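Local coordinates for protein glutathione s-transferase (Haemonchus contortus, PDB 2WS2) that probably catalyses the conjugation of glutathione to halide-bearing electrophiles, as a sigma-family member of the glutathione S-transferase superfamily, at residues Glu101-Tyr105 / Leu120-Phe125. Residues are numbered along the deposited sequence; the frame is centred on the assembly and turned at random.
Sequences EVRPY and LEKDVF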
# COMPACT_ATOMS: atom_id res chain seq x y z
N GLU A 101 -9.98 4.37 6.17
CA GLU A 101 -10.98 4.25 7.24
C GLU A 101 -11.57 5.65 7.55
O GLU A 101 -12.40 5.81 8.44
CB GLU A 101 -10.29 3.68 8.50
CG GLU A 101 -11.20 2.86 9.45
CD GLU A 101 -10.94 3.19 10.92
OE1 GLU A 101 -11.74 2.78 11.77
OE2 GLU A 101 -9.95 3.91 11.22
N VAL A 102 -11.15 6.67 6.82
CA VAL A 102 -11.57 8.03 7.16
C VAL A 102 -12.20 8.84 6.01
O VAL A 102 -12.72 9.94 6.23
CB VAL A 102 -10.40 8.77 7.88
CG1 VAL A 102 -10.03 10.07 7.20
CG2 VAL A 102 -10.69 8.92 9.39
N ARG A 103 -12.17 8.27 4.81
CA ARG A 103 -12.79 8.85 3.60
C ARG A 103 -14.29 9.13 3.79
O ARG A 103 -14.71 10.27 3.72
CB ARG A 103 -12.60 7.92 2.38
CG ARG A 103 -11.36 8.10 1.53
CD ARG A 103 -10.47 6.87 1.65
NE ARG A 103 -9.54 6.66 0.54
CZ ARG A 103 -8.38 7.29 0.37
NH1 ARG A 103 -8.00 8.23 1.23
NH2 ARG A 103 -7.62 7.02 -0.68
N PRO A 104 -15.12 8.08 3.99
CA PRO A 104 -16.56 8.29 4.17
C PRO A 104 -16.96 9.47 5.03
O PRO A 104 -18.01 10.07 4.78
CB PRO A 104 -17.01 6.98 4.80
CG PRO A 104 -16.20 5.98 4.06
CD PRO A 104 -14.86 6.65 3.73
N TYR A 105 -16.14 9.83 6.01
CA TYR A 105 -16.40 11.04 6.81
C TYR A 105 -15.72 12.29 6.19
O TYR A 105 -16.07 13.42 6.51
CB TYR A 105 -15.99 10.81 8.28
CG TYR A 105 -15.95 12.07 9.10
CD1 TYR A 105 -17.12 12.61 9.64
CD2 TYR A 105 -14.76 12.76 9.28
CE1 TYR A 105 -17.09 13.78 10.37
CE2 TYR A 105 -14.73 13.94 10.01
CZ TYR A 105 -15.90 14.43 10.56
OH TYR A 105 -15.88 15.59 11.28
N LEU A 120 -20.62 10.34 12.48
CA LEU A 120 -19.57 9.75 11.65
C LEU A 120 -18.24 10.27 12.16
O LEU A 120 -17.24 9.55 12.22
CB LEU A 120 -19.75 10.11 10.19
CG LEU A 120 -20.63 9.23 9.31
CD1 LEU A 120 -20.10 9.34 7.94
CD2 LEU A 120 -20.64 7.76 9.78
N GLU A 121 -18.24 11.55 12.51
CA GLU A 121 -17.18 12.10 13.32
C GLU A 121 -16.91 11.13 14.44
O GLU A 121 -15.80 10.64 14.55
CB GLU A 121 -17.59 13.46 13.89
CG GLU A 121 -16.44 14.26 14.49
CD GLU A 121 -16.64 15.75 14.36
OE1 GLU A 121 -16.22 16.49 15.28
OE2 GLU A 121 -17.19 16.20 13.31
N LYS A 122 -17.93 10.83 15.25
CA LYS A 122 -17.76 10.05 16.48
C LYS A 122 -17.78 8.50 16.40
O LYS A 122 -17.31 7.87 17.34
CB LYS A 122 -18.69 10.55 17.61
CG LYS A 122 -20.19 10.40 17.35
CD LYS A 122 -21.03 11.12 18.41
CE LYS A 122 -21.47 12.52 17.98
NZ LYS A 122 -22.88 12.81 18.43
N ASP A 123 -18.33 7.91 15.34
CA ASP A 123 -18.31 6.41 15.21
C ASP A 123 -17.37 5.90 14.09
O ASP A 123 -17.19 4.69 13.90
CB ASP A 123 -19.73 5.80 15.08
CG ASP A 123 -20.54 5.82 16.41
OD1 ASP A 123 -20.34 4.96 17.31
OD2 ASP A 123 -21.41 6.69 16.56
N VAL A 124 -16.76 6.83 13.37
CA VAL A 124 -15.74 6.50 12.38
C VAL A 124 -14.42 7.27 12.63
O VAL A 124 -13.40 6.67 12.96
CB VAL A 124 -16.25 6.74 10.93
CG1 VAL A 124 -15.08 6.76 9.94
CG2 VAL A 124 -17.32 5.70 10.53
N PHE A 125 -14.49 8.60 12.50
CA PHE A 125 -13.31 9.47 12.43
C PHE A 125 -12.51 9.59 13.71
O PHE A 125 -11.27 9.54 13.69
CB PHE A 125 -13.70 10.88 11.96
CG PHE A 125 -12.58 11.89 12.06
CD1 PHE A 125 -11.59 11.95 11.07
CD2 PHE A 125 -12.50 12.78 13.14
CE1 PHE A 125 -10.55 12.89 11.16
CE2 PHE A 125 -11.45 13.71 13.25
CZ PHE A 125 -10.48 13.77 12.26
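The ring of Tyr105 lies against the N-terminal part of helix 118-143, touching Leu120, Glu121 and Phe125, with CB of Phe125 over one face, 3.9 Å from the ring centroid in a CH-pi contact. This is packing within the all-helical C-terminal domain of the glutathione S-transferase fold: the turn after helix 82-100 and the short helix 103-107 pack on the start of the next long helix, with Tyr105 contributing more buried surface than any other residue of the two segments. With CG anti to the backbone N (chi1 168°), the tyrosine reaches across to the neighbouring helix, and its CD1 comes within 3.7 Å of Leu120 CB. The Phe125 ring meets it obliquely, the planes 31° apart, while CD1 of the same phenylalanine receives Val102 CG2 at 3.6 Å. Val124, partly exposed, packs its CG1 methyl against Glu101 O at 3.2 Å. A wider, pi-type turn spans 121-125, and Leu120 O accepts from both Val124 N and Phe125 N. Each carboxylate oxygen of Glu121 has a tyrosine hydroxyl as partner. Tyr169, from a loop of the same chain, touches the Tyr105 side chain, meets the Phe125 ring and shares a hydrogen bond between its OH and Glu121 OE1. The other oxygen, Glu121 OE2, accepts a very short 2.5 Å hydrogen bond from Tyr105 OH, the carboxylate plane turned 74° from the phenol ring.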